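PDB 3GLE: pilin from Streptococcus pyogenes serotype M1, which forms the backbone of the pilus by head-to-tail stacking of covalently joined subunits, as required for adhesion to host cells, bacterial aggregation and biofilm formation. Local coordinates for residues A[242-247]-A[270-275]; A[183-188]-A[237-242]; A[195-200]-A[212-217]; A[256-261]-A[287-292]; A[31-36]-A[73-78]. The protein carries 2 engineered substitutions. All blocks are in the same frame, centred on the assembly; numbering follows the deposited sequence. Where two conformers were deposited one is given.

Contact 1. Residues A[242-247]-A[270-275]; sequences VVTEDD and AGNSTE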
# COMPACT_ATOMS: atom_id res chain seq x y z
N VAL A 242 9.09 15.60 8.49
CA VAL A 242 9.46 16.98 8.76
C VAL A 242 10.54 17.41 7.73
O VAL A 242 11.48 16.67 7.44
CB VAL A 242 10.03 17.15 10.20
CG1 VAL A 242 10.35 18.61 10.50
CG2 VAL A 242 9.04 16.61 11.26
N VAL A 243 10.36 18.59 7.14
CA VAL A 243 11.37 19.22 6.30
C VAL A 243 11.81 20.53 6.96
O VAL A 243 10.98 21.33 7.34
CB VAL A 243 10.84 19.57 4.90
CG1 VAL A 243 12.02 19.87 3.97
CG2 VAL A 243 9.98 18.43 4.32
N THR A 244 13.11 20.73 7.11
CA THR A 244 13.64 21.94 7.73
C THR A 244 14.71 22.57 6.87
O THR A 244 15.54 21.86 6.30
CB THR A 244 14.23 21.60 9.11
OG1 THR A 244 13.19 21.07 9.95
CG2 THR A 244 14.78 22.83 9.78
N GLU A 245 14.71 23.89 6.74
CA GLU A 245 15.85 24.60 6.16
C GLU A 245 16.65 25.14 7.33
O GLU A 245 16.07 25.49 8.36
CB GLU A 245 15.38 25.77 5.29
CG GLU A 245 16.48 26.58 4.61
CD GLU A 245 15.94 27.86 3.94
OE1 GLU A 245 15.26 27.74 2.91
OE2 GLU A 245 16.18 28.99 4.47
N ASP A 246 17.97 25.21 7.17
CA ASP A 246 18.83 25.90 8.12
C ASP A 246 18.35 27.34 8.31
O ASP A 246 17.74 27.92 7.42
CB ASP A 246 20.30 25.87 7.66
CG ASP A 246 21.01 24.56 8.03
OD1 ASP A 246 20.34 23.61 8.47
OD2 ASP A 246 22.25 24.47 7.87
N ASP A 247 18.58 27.88 9.49
CA ASP A 247 18.26 29.27 9.78
C ASP A 247 19.25 30.18 9.03
O ASP A 247 20.46 30.04 9.17
CB ASP A 247 18.39 29.46 11.29
CG ASP A 247 18.13 30.87 11.75
OD1 ASP A 247 17.54 31.65 10.98
OD2 ASP A 247 18.52 31.20 12.89
N ALA A 270 5.40 30.90 8.76
CA ALA A 270 6.53 31.78 8.98
C ALA A 270 7.70 30.95 9.53
O ALA A 270 7.55 30.20 10.49
CB ALA A 270 6.17 32.87 9.95
N GLY A 271 8.86 31.02 8.90
CA GLY A 271 10.01 30.40 9.52
C GLY A 271 10.59 29.32 8.66
O GLY A 271 10.33 29.29 7.47
N ASN A 272 11.34 28.41 9.28
CA ASN A 272 12.24 27.53 8.53
C ASN A 272 11.91 26.05 8.56
O ASN A 272 12.64 25.25 7.99
CB ASN A 272 13.69 27.78 8.94
CG ASN A 272 13.91 27.55 10.41
OD1 ASN A 272 13.16 26.80 11.05
ND2 ASN A 272 14.92 28.21 10.97
N SER A 273 10.79 25.69 9.19
CA SER A 273 10.38 24.29 9.27
C SER A 273 8.89 24.06 8.99
O SER A 273 8.04 24.88 9.33
CB SER A 273 10.71 23.72 10.64
OG SER A 273 10.47 22.32 10.66
N THR A 274 8.59 22.93 8.38
CA THR A 274 7.22 22.46 8.32
C THR A 274 6.93 21.95 9.71
O THR A 274 7.84 21.80 10.54
CB THR A 274 7.06 21.30 7.30
OG1 THR A 274 7.78 20.14 7.76
CG2 THR A 274 7.60 21.69 5.95
N GLU A 275 5.68 21.73 10.04
CA GLU A 275 5.42 20.99 11.26
C GLU A 275 5.42 19.52 10.84
O GLU A 275 5.81 19.19 9.70
CB GLU A 275 4.13 21.46 11.94
CG GLU A 275 4.23 22.89 12.51
CD GLU A 275 5.25 23.02 13.65
OE1 GLU A 275 5.33 22.08 14.49
OE2 GLU A 275 5.97 24.05 13.71
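V243, T244 and E245 meet N272, S273 and T274 at the end of strand 240-245, the strand that carries E245, the residue promoting the K166-N290 isopeptide bond. The touching parts of the two segments (242-247 and 272-275) run 157° apart, with a single bridge at T244-S273, where the CA atoms are 4.3 Å apart. Residues 271-275 belong to the loop between strands 267-270 and 277-278. E245 N binds N272 O (2.8 Å), and T274 N binds V243 O (3.1 Å). The N-H of V243 goes instead to a side chain, T274 OG1 (3.1 Å, 173° at the hydrogen); T274 chi1 of 66° places this hydroxyl between its own backbone N and carbonyl carbon, and it donates in turn to E275 O. V243 is thus gripped at both polar backbone atoms by one threonine. Beyond it, T244 OG1 donates to S273 OG (3.1 Å), which donates onward to T274 O (2.7 Å) in the plane of that carbonyl, on a lone pair. V242 CG1 lies against S273 OG at 3.7 Å. N272 covers the end of the strand: its CB sits 3.4 Å from E245 O, and ND2 approaches CB of D247. The carboxylate of E245 turns to other partners, K166 through OE1 and T255 through OE2. The bond from E245 N to N272 O ties this residue directly to the loop, while the other bonds secure the strand just before it, consistent with the loop acting as a second shell that positions E245.

Contact 2. Residues A[183-188]-A[237-242]; sequences LTLKAN and VGVDYV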
# COMPACT_ATOMS: atom_id res chain seq x y z
N LEU A 183 15.51 16.42 5.71
CA LEU A 183 14.24 15.69 5.69
C LEU A 183 14.33 14.48 6.61
O LEU A 183 15.29 13.72 6.55
CB LEU A 183 13.94 15.19 4.27
CG LEU A 183 12.88 14.09 4.16
CD1 LEU A 183 11.49 14.66 4.32
CD2 LEU A 183 12.98 13.36 2.80
N THR A 184 13.31 14.29 7.45
CA THR A 184 13.22 13.09 8.26
C THR A 184 11.90 12.42 7.97
O THR A 184 10.87 13.05 8.07
CB THR A 184 13.29 13.42 9.76
OG1 THR A 184 14.34 14.36 9.98
CG2 THR A 184 13.56 12.14 10.61
N LEU A 185 11.93 11.16 7.57
CA LEU A 185 10.71 10.39 7.49
C LEU A 185 10.63 9.48 8.72
O LEU A 185 11.64 8.93 9.13
CB LEU A 185 10.69 9.57 6.21
CG LEU A 185 11.00 10.34 4.92
CD1 LEU A 185 11.50 9.38 3.89
CD2 LEU A 185 9.78 11.04 4.39
N LYS A 186 9.45 9.36 9.33
CA LYS A 186 9.31 8.58 10.55
C LYS A 186 8.80 7.17 10.31
O LYS A 186 7.89 6.95 9.52
CB LYS A 186 8.45 9.33 11.57
CG LYS A 186 9.11 10.62 12.07
CD LYS A 186 10.48 10.33 12.71
CE LYS A 186 11.12 11.58 13.30
NZ LYS A 186 12.45 11.28 13.92
N ALA A 187 9.41 6.21 11.00
CA ALA A 187 8.99 4.82 10.95
C ALA A 187 7.63 4.68 11.61
O ALA A 187 7.32 5.41 12.56
CB ALA A 187 10.00 3.95 11.66
N ASN A 188 6.82 3.76 11.09
CA ASN A 188 5.54 3.36 11.69
C ASN A 188 5.42 1.84 11.54
O ASN A 188 6.38 1.16 11.13
CB ASN A 188 4.37 4.06 11.00
CG ASN A 188 4.26 3.71 9.53
OD1 ASN A 188 4.90 2.75 9.04
ND2 ASN A 188 3.47 4.50 8.80
N VAL A 237 2.05 6.25 1.46
CA VAL A 237 0.96 6.93 2.13
C VAL A 237 0.96 6.63 3.65
O VAL A 237 1.29 5.51 4.08
CB VAL A 237 -0.40 6.55 1.47
CG1 VAL A 237 -1.60 7.19 2.22
CG2 VAL A 237 -0.37 6.95 -0.00
N GLY A 238 0.61 7.64 4.45
CA GLY A 238 0.48 7.48 5.90
C GLY A 238 1.75 7.70 6.70
O GLY A 238 1.79 7.41 7.89
N VAL A 239 2.79 8.24 6.07
CA VAL A 239 4.09 8.43 6.73
C VAL A 239 4.24 9.85 7.27
O VAL A 239 4.00 10.81 6.53
CB VAL A 239 5.26 8.11 5.77
CG1 VAL A 239 6.62 8.54 6.37
CG2 VAL A 239 5.29 6.62 5.46
N ASP A 240 4.64 9.98 8.53
CA ASP A 240 4.92 11.30 9.11
C ASP A 240 6.29 11.80 8.66
O ASP A 240 7.23 11.00 8.55
CB ASP A 240 4.87 11.28 10.66
CG ASP A 240 3.46 11.02 11.19
OD1 ASP A 240 2.50 11.17 10.41
OD2 ASP A 240 3.30 10.66 12.38
N TYR A 241 6.41 13.10 8.39
CA TYR A 241 7.73 13.67 8.03
C TYR A 241 7.84 15.13 8.43
O TYR A 241 6.80 15.78 8.69
CB TYR A 241 8.04 13.51 6.55
CG TYR A 241 7.06 14.25 5.66
CD1 TYR A 241 7.28 15.56 5.28
CD2 TYR A 241 5.88 13.62 5.21
CE1 TYR A 241 6.38 16.24 4.48
CE2 TYR A 241 4.99 14.28 4.39
CZ TYR A 241 5.23 15.60 4.05
OH TYR A 241 4.33 16.27 3.25
N VAL A 242 9.09 15.60 8.49
CA VAL A 242 9.46 16.98 8.76
C VAL A 242 10.54 17.41 7.73
O VAL A 242 11.48 16.67 7.44
CB VAL A 242 10.03 17.15 10.20
CG1 VAL A 242 10.35 18.61 10.50
CG2 VAL A 242 9.04 16.61 11.26
O HOH W 1 5.30 7.78 10.06
O HOH W 2 2.11 4.46 6.51
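T184 and V242 form a hydrogen-bonded antiparallel pair, L185 and Y241 the non-hydrogen-bonded pair beside it; the axes of strands 183-185 and 240-242 come within 4.9 Å at 166°. T184 N reaches V242 O (3.0 Å), V242 N reaches T184 O (3.1 Å), and K186 N reaches D240 O (2.9 Å). The bond that would complete the last ring is replaced by a water, which donates to K186 O and accepts from D240 N, both at 2.8 Å, so the segments part here. A second water accepts from N188 ND2 and donates to V237 O, while N188 OD1 is held by Y191 N. L185 and Y241 share a face: CD2 of L185 packs 3.7 Å from CB of Y241 and lies obliquely to the ring. Y241 chi1 of 63° turns the ring away from strand 183-185, so CB faces L185. L183 CD1 also comes within 4.3 Å of Y241 CB, next to L185 CD2, and V239 CG1 touches L185 CB. The pairing forms the middle of a four-stranded antiparallel sheet, with strand 220-224 beyond 179-185 and strand 277-278 beyond 240-245. The leucines and Y241 face the opposing sheet, meeting L162, V232, L235, M284 and I286.

Contact 3. Residues A[195-200]-A[212-217]; sequences EKVMIE and TEASID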
# COMPACT_ATOMS: atom_id res chain seq x y z
N GLU A 195 14.33 1.39 5.94
CA GLU A 195 13.83 1.19 4.58
C GLU A 195 14.11 2.44 3.75
O GLU A 195 14.04 3.58 4.26
CB GLU A 195 12.35 0.81 4.57
CG GLU A 195 12.05 -0.49 5.30
CD GLU A 195 12.75 -1.71 4.69
OE1 GLU A 195 12.72 -1.87 3.44
OE2 GLU A 195 13.33 -2.50 5.47
N LYS A 196 14.42 2.24 2.48
CA LYS A 196 14.84 3.35 1.64
C LYS A 196 13.74 3.90 0.74
O LYS A 196 12.87 3.15 0.29
CB LYS A 196 16.08 2.97 0.84
CG LYS A 196 17.30 2.82 1.72
CD LYS A 196 18.47 2.24 0.98
CE LYS A 196 19.75 2.36 1.80
NZ LYS A 196 19.79 1.32 2.89
N VAL A 197 13.75 5.22 0.53
CA VAL A 197 12.90 5.85 -0.47
C VAL A 197 13.76 6.61 -1.48
O VAL A 197 14.83 7.12 -1.14
CB VAL A 197 11.81 6.76 0.13
CG1 VAL A 197 10.98 5.96 1.16
CG2 VAL A 197 12.41 7.98 0.77
N MET A 198 13.29 6.64 -2.72
CA MET A 198 14.04 7.21 -3.83
C MET A 198 13.84 8.71 -3.93
O MET A 198 12.72 9.22 -3.72
CB MET A 198 13.61 6.57 -5.13
CG MET A 198 13.87 5.07 -5.18
SD MET A 198 13.40 4.36 -6.77
CE MET A 198 11.66 4.38 -6.60
N ILE A 199 14.93 9.39 -4.24
CA ILE A 199 14.94 10.85 -4.31
C ILE A 199 15.66 11.28 -5.59
O ILE A 199 16.75 10.77 -5.93
CB ILE A 199 15.57 11.47 -3.04
CG1 ILE A 199 14.60 11.26 -1.88
CG2 ILE A 199 15.81 12.97 -3.21
CD1 ILE A 199 15.08 11.73 -0.53
N GLU A 200 15.03 12.19 -6.32
CA GLU A 200 15.72 12.80 -7.43
C GLU A 200 15.79 14.31 -7.27
O GLU A 200 14.80 14.97 -6.89
CB GLU A 200 15.16 12.33 -8.77
CG GLU A 200 13.73 12.60 -9.08
CD GLU A 200 13.33 12.04 -10.46
OE1 GLU A 200 14.22 11.59 -11.20
OE2 GLU A 200 12.13 12.04 -10.80
N THR A 212 19.25 9.92 -5.41
CA THR A 212 19.80 9.45 -4.15
C THR A 212 18.73 8.62 -3.44
O THR A 212 17.66 8.42 -3.97
CB THR A 212 20.22 10.60 -3.22
OG1 THR A 212 19.12 11.51 -3.05
CG2 THR A 212 21.48 11.36 -3.74
N GLU A 213 19.05 8.15 -2.24
CA GLU A 213 18.09 7.45 -1.38
C GLU A 213 18.10 8.05 0.04
O GLU A 213 19.17 8.34 0.56
CB GLU A 213 18.48 5.97 -1.30
CG GLU A 213 18.18 5.15 -2.56
CD GLU A 213 18.68 3.68 -2.49
OE1 GLU A 213 19.73 3.39 -1.83
OE2 GLU A 213 18.03 2.81 -3.12
N ALA A 214 16.93 8.21 0.65
CA ALA A 214 16.81 8.47 2.10
C ALA A 214 16.40 7.20 2.89
O ALA A 214 15.70 6.35 2.35
CB ALA A 214 15.79 9.59 2.36
N SER A 215 16.87 7.07 4.14
CA SER A 215 16.41 6.02 5.06
C SER A 215 15.39 6.55 6.05
O SER A 215 15.62 7.58 6.70
CB SER A 215 17.56 5.43 5.87
OG SER A 215 18.61 5.01 5.04
N ILE A 216 14.30 5.81 6.19
CA ILE A 216 13.32 6.05 7.24
C ILE A 216 14.00 6.07 8.62
O ILE A 216 14.85 5.22 8.90
CB ILE A 216 12.18 4.98 7.18
CG1 ILE A 216 11.40 5.12 5.87
CG2 ILE A 216 11.21 5.12 8.37
CD1 ILE A 216 10.51 3.96 5.53
N ASP A 217 13.63 7.06 9.43
CA ASP A 217 14.22 7.32 10.76
C ASP A 217 15.63 7.91 10.72
O ASP A 217 16.28 8.08 11.75
CB ASP A 217 14.16 6.09 11.70
CG ASP A 217 12.94 6.11 12.64
OD1 ASP A 217 12.11 7.04 12.54
OD2 ASP A 217 12.82 5.18 13.49
O HOH W 3 18.98 13.03 -5.35
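The flat carboxylate of E213 meets the aliphatic stem of K196: OE1 lies 3.3 Å from CD, while NZ stays 5.2 Å from OE1, so the opposite charges are near without a salt bridge. The two side chains sit on the same side of the hairpin as M198 and S215; K196 runs extended until chi4 of 77° bends NZ off its line. Among the flat peptide groups, V197 N binds A214 O (2.9 Å) and A214 N binds V197 O, whereas I199 N stands above the plane of T212 C=O, 35° out of it. T212 N returns a shorter bond to I199 O (2.7 Å), and I216 N closes the ladder on E195 O. The pairs V197-A214 and I199-T212 are hydrogen-bonded, K196-S215 and M198-E213 are not, and the strand axes stand 145° apart. On the reverse side A214 CB meets both I199 CD1 (3.7 Å) and V197 CG2 (4.1 Å). T212 OG1 packs against CB and CG2 of I199; it is hydrogen-bonded to Y220 OH, and a water (2.8 Å from OG1) links it to I199 O. I216 CD1 rests on E195 CB. The hairpin of strands 196-202 and 210-215 is therefore held by backbone bonds, with a largely apolar face of V197, I199 and A214, T212 at its end, toward Y220 and V232, and a face of K196, M198, E213 and S215, where OE1 lies against a lysine methylene and the charges attract at most weakly over a long range, possibly screened by solvent.

Contact 4. Residues A[256-261]-A[287-292]; sequences NVEVSP and TFTNKK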
# COMPACT_ATOMS: atom_id res chain seq x y z
N ASN A 256 9.97 31.71 4.65
CA ASN A 256 8.59 31.29 4.82
C ASN A 256 8.38 29.98 4.06
O ASN A 256 9.05 29.73 3.04
CB ASN A 256 7.65 32.41 4.33
CG ASN A 256 7.71 33.67 5.23
OD1 ASN A 256 7.04 33.75 6.25
ND2 ASN A 256 8.51 34.65 4.83
N VAL A 257 7.48 29.13 4.55
CA VAL A 257 7.22 27.84 3.91
C VAL A 257 5.78 27.85 3.40
O VAL A 257 4.89 28.35 4.07
CB VAL A 257 7.40 26.64 4.90
CG1 VAL A 257 7.44 25.34 4.16
CG2 VAL A 257 8.66 26.79 5.71
N GLU A 258 5.58 27.31 2.21
CA GLU A 258 4.23 26.98 1.75
C GLU A 258 4.11 25.48 1.65
O GLU A 258 4.93 24.84 1.02
CB GLU A 258 3.97 27.58 0.38
CG GLU A 258 4.07 29.08 0.31
CD GLU A 258 4.02 29.55 -1.13
OE1 GLU A 258 5.10 29.83 -1.73
OE2 GLU A 258 2.88 29.60 -1.66
N VAL A 259 3.08 24.91 2.26
CA VAL A 259 2.86 23.47 2.22
C VAL A 259 1.61 23.26 1.39
O VAL A 259 0.53 23.70 1.76
CB VAL A 259 2.72 22.90 3.64
CG1 VAL A 259 2.32 21.43 3.61
CG2 VAL A 259 4.01 23.09 4.40
N SER A 260 1.76 22.64 0.24
CA SER A 260 0.75 22.70 -0.81
C SER A 260 0.36 21.31 -1.35
O SER A 260 0.99 20.81 -2.30
CB SER A 260 1.27 23.60 -1.93
OG SER A 260 0.35 23.68 -3.00
N PRO A 261 -0.66 20.66 -0.72
CA PRO A 261 -1.11 19.37 -1.26
C PRO A 261 -1.83 19.57 -2.58
O PRO A 261 -2.53 20.57 -2.74
CB PRO A 261 -2.08 18.83 -0.19
CG PRO A 261 -2.55 20.06 0.57
CD PRO A 261 -1.54 21.18 0.35
N THR A 287 7.37 24.57 -0.68
CA THR A 287 8.25 25.59 -1.23
C THR A 287 8.76 26.48 -0.11
O THR A 287 7.96 27.11 0.59
CB THR A 287 7.53 26.46 -2.29
OG1 THR A 287 6.97 25.63 -3.31
CG2 THR A 287 8.49 27.48 -2.94
N PHE A 288 10.07 26.53 0.06
CA PHE A 288 10.72 27.47 0.98
C PHE A 288 11.13 28.75 0.21
O PHE A 288 11.98 28.68 -0.68
CB PHE A 288 11.96 26.84 1.62
CG PHE A 288 11.67 25.71 2.60
CD1 PHE A 288 11.32 24.44 2.15
CD2 PHE A 288 11.80 25.91 3.97
CE1 PHE A 288 11.07 23.41 3.03
CE2 PHE A 288 11.54 24.87 4.86
CZ PHE A 288 11.18 23.62 4.39
N THR A 289 10.51 29.89 0.56
CA THR A 289 10.86 31.19 -0.01
C THR A 289 11.83 31.95 0.92
O THR A 289 11.53 32.21 2.09
CB THR A 289 9.61 32.05 -0.29
OG1 THR A 289 8.77 31.40 -1.24
CG2 THR A 289 9.94 33.45 -0.82
N ASN A 290 13.00 32.28 0.38
CA ASN A 290 14.04 33.00 1.08
C ASN A 290 14.18 34.38 0.48
O ASN A 290 14.60 34.53 -0.66
CB ASN A 290 15.36 32.23 0.99
CG ASN A 290 15.32 30.94 1.81
OD1 ASN A 290 15.24 30.96 3.02
N LYS A 291 13.78 35.38 1.24
CA LYS A 291 13.75 36.76 0.78
C LYS A 291 14.84 37.58 1.46
O LYS A 291 15.02 37.51 2.68
CB LYS A 291 12.37 37.37 1.09
CG LYS A 291 12.18 38.82 0.68
CD LYS A 291 10.72 39.21 0.88
CE LYS A 291 10.44 40.62 0.38
NZ LYS A 291 9.04 41.10 0.64
N LYS A 292 15.56 38.35 0.65
CA LYS A 292 16.55 39.30 1.15
C LYS A 292 16.44 40.64 0.41
O LYS A 292 16.43 40.70 -0.84
CB LYS A 292 17.96 38.73 1.03
CG LYS A 292 19.10 39.61 1.56
CD LYS A 292 20.31 38.70 1.60
CE LYS A 292 21.57 39.33 2.07
NZ LYS A 292 22.53 38.19 2.30
O HOH W 4 10.42 34.81 3.02
O HOH W 5 7.16 29.73 0.00
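V257 lies over the ring of F288: CG1 stands 4.1 Å from the ring centroid and 9° off its normal, a CH-pi contact, while CG2 touches CE2 at 3.6 Å. The valine's chi1 of -167° directs CG1 away from its backbone N and sets it over that face. These two residues form a non-hydrogen-bonded pair between hydrogen-bonded pairs N256-T289 and E258-T287. Each of the latter contributes two N-H...O bonds, for example T289 N to N256 O and E258 N to T287 O, both 2.9 Å, and the axes of strands 256-261 and 287-291 are 158° apart. On the other face of the sheet, that of E258, T287 and T289, a water joins three polar groups: it donates to E258 OE1 (2.7 Å) and to T287 O (2.8 Å), and accepts from T289 OG1 (2.6 Å). It thus ties a side chain of each strand to a backbone carbonyl that already serves E258 N. Farther out, F181 meets the ring of F288 edge-to-face, and V257 also packs against I286 and T274. Strand 284-291 further pairs in parallel with strand 151-169, and N290, one residue beyond T289, is covalently joined through CG to K166 NZ, with its OD1 hydrogen-bonded to T255 OG1. The regular ladder and the buried aromatic two residues before N290 define the local course of the strand, consistent with positioning N290 beside K166.

Contact 5. Residues A[31-36]-A[73-78]; sequences NALIPN and SDKGGS
Near I34 and K75 two loops approach without strand pairing, the CA atoms of these residues being 5.8 Å apart, and D74 to G77 makes a type II beta turn closed by G77 N to D74 O (3.0 Å), with G76 at the positive phi of 90° that the turn needs. K75 makes the largest single contribution. Its side chain, extended from CG to the end with chi1 at 180°, runs along residues 31-34: CG and CD pass 3.9 Å from A32 O, and NZ donates to N31 O at 3.1 Å, tilted 30° out of that carbonyl plane. L33 CD1 lies across the lysine end, 3.9 Å from NZ. N31 O also accepts from N234 ND2, so it is held by two donors. At the other end, I34 turns toward the turn: CG1 rests 4.0 Å from K75 CA, and CG2 lies 4.2 Å from D74 CB. The carboxylate of D74 binds T71 N through OD2 and forms a salt bridge to K81 through OD1. Residues 31-36 lie in the loop between strands 18-27 and 37-45; residues 73-78 follow strand 65-70 and precede strand 80-86. A32 and I34 pack on L157 of the long strand 151-169, while L33 touches V197, N234 and P236 and N31 touches M198, so this corner of the N-terminal half abuts strands 196-202 and 229-236 of the C-terminal half.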
# COMPACT_ATOMS: atom_id res chain seq x y z
N ASN A 31 7.79 1.05 -8.22
CA ASN A 31 8.82 1.15 -7.21
C ASN A 31 8.28 1.32 -5.77
O ASN A 31 9.05 1.61 -4.86
CB ASN A 31 9.77 2.32 -7.56
CG ASN A 31 10.57 2.09 -8.84
OD1 ASN A 31 10.62 2.95 -9.73
ND2 ASN A 31 11.22 0.94 -8.94
N ALA A 32 6.98 1.17 -5.57
CA ALA A 32 6.41 1.40 -4.24
C ALA A 32 7.08 0.53 -3.17
O ALA A 32 7.48 -0.60 -3.46
CB ALA A 32 4.89 1.15 -4.23
N LEU A 33 7.21 1.08 -1.96
CA LEU A 33 7.52 0.28 -0.77
C LEU A 33 6.29 -0.53 -0.42
O LEU A 33 5.18 -0.03 -0.57
CB LEU A 33 7.92 1.17 0.41
CG LEU A 33 9.36 1.73 0.46
CD1 LEU A 33 9.62 2.73 -0.67
CD2 LEU A 33 9.61 2.43 1.79
N ILE A 34 6.48 -1.75 0.06
CA ILE A 34 5.39 -2.67 0.39
C ILE A 34 5.16 -2.64 1.92
O ILE A 34 6.10 -2.85 2.70
CB ILE A 34 5.74 -4.12 -0.05
CG1 ILE A 34 5.98 -4.21 -1.58
CG2 ILE A 34 4.70 -5.15 0.44
CD1 ILE A 34 4.83 -3.66 -2.47
N PRO A 35 3.93 -2.32 2.36
CA PRO A 35 3.71 -2.23 3.81
C PRO A 35 3.76 -3.60 4.53
O PRO A 35 3.43 -4.62 3.93
CB PRO A 35 2.29 -1.66 3.92
CG PRO A 35 1.61 -2.03 2.63
CD PRO A 35 2.71 -1.99 1.59
N ASN A 36 4.15 -3.58 5.80
CA ASN A 36 4.03 -4.74 6.67
C ASN A 36 2.55 -4.87 7.04
O ASN A 36 2.03 -4.08 7.84
CB ASN A 36 4.88 -4.58 7.96
CG ASN A 36 6.34 -4.24 7.69
OD1 ASN A 36 7.05 -4.97 7.01
ND2 ASN A 36 6.80 -3.11 8.25
N SER A 73 10.35 -6.30 3.02
CA SER A 73 11.27 -7.14 2.23
C SER A 73 10.68 -7.84 1.00
O SER A 73 11.43 -8.43 0.23
CB SER A 73 11.91 -8.20 3.14
OG SER A 73 10.93 -9.15 3.52
N ASP A 74 9.35 -7.80 0.83
CA ASP A 74 8.70 -8.26 -0.40
C ASP A 74 8.89 -7.34 -1.62
O ASP A 74 8.52 -7.68 -2.75
CB ASP A 74 7.21 -8.49 -0.15
CG ASP A 74 6.95 -9.73 0.68
OD1 ASP A 74 7.46 -10.81 0.31
OD2 ASP A 74 6.25 -9.65 1.70
N LYS A 75 9.50 -6.17 -1.39
CA LYS A 75 9.71 -5.20 -2.47
C LYS A 75 10.55 -5.85 -3.57
O LYS A 75 11.56 -6.47 -3.28
CB LYS A 75 10.37 -3.92 -1.93
CG LYS A 75 10.61 -2.87 -3.02
CD LYS A 75 11.13 -1.55 -2.48
CE LYS A 75 11.66 -0.71 -3.65
NZ LYS A 75 11.61 0.71 -3.32
N GLY A 76 10.09 -5.72 -4.82
CA GLY A 76 10.79 -6.31 -5.97
C GLY A 76 10.35 -7.73 -6.32
O GLY A 76 10.72 -8.26 -7.37
N GLY A 77 9.54 -8.34 -5.45
CA GLY A 77 9.00 -9.69 -5.67
C GLY A 77 7.86 -9.73 -6.67
O GLY A 77 7.72 -8.82 -7.50
N SER A 78 7.03 -10.77 -6.60
CA SER A 78 5.86 -10.89 -7.48
C SER A 78 4.66 -10.06 -6.99
O SER A 78 3.69 -9.84 -7.74
CB SER A 78 5.46 -12.35 -7.62
OG SER A 78 5.08 -12.88 -6.35

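In the fold
Contact 5 comes first in the chain and lies in the N-terminal half; the other four follow in the C-terminal half. Contact 3, a local hairpin, falls between the two segments of contact 2, and contacts 1 and 4 alternate along the chain with centres 9 Å apart. Contacts 1 and 2 share V242 and strand 240-245, whose sheet faces the one reached by contacts 3 and 4, together forming a sandwich. Contacts 1 and 4 lie around the K166-N290 cross-link, whereas contacts 3 and 5, centres about 14 Å apart, touch at the junction of the halves; the centres of contacts 4 and 5 are about 33 Å apart. This is consistent with an elongated subunit suited to head-to-tail stacking.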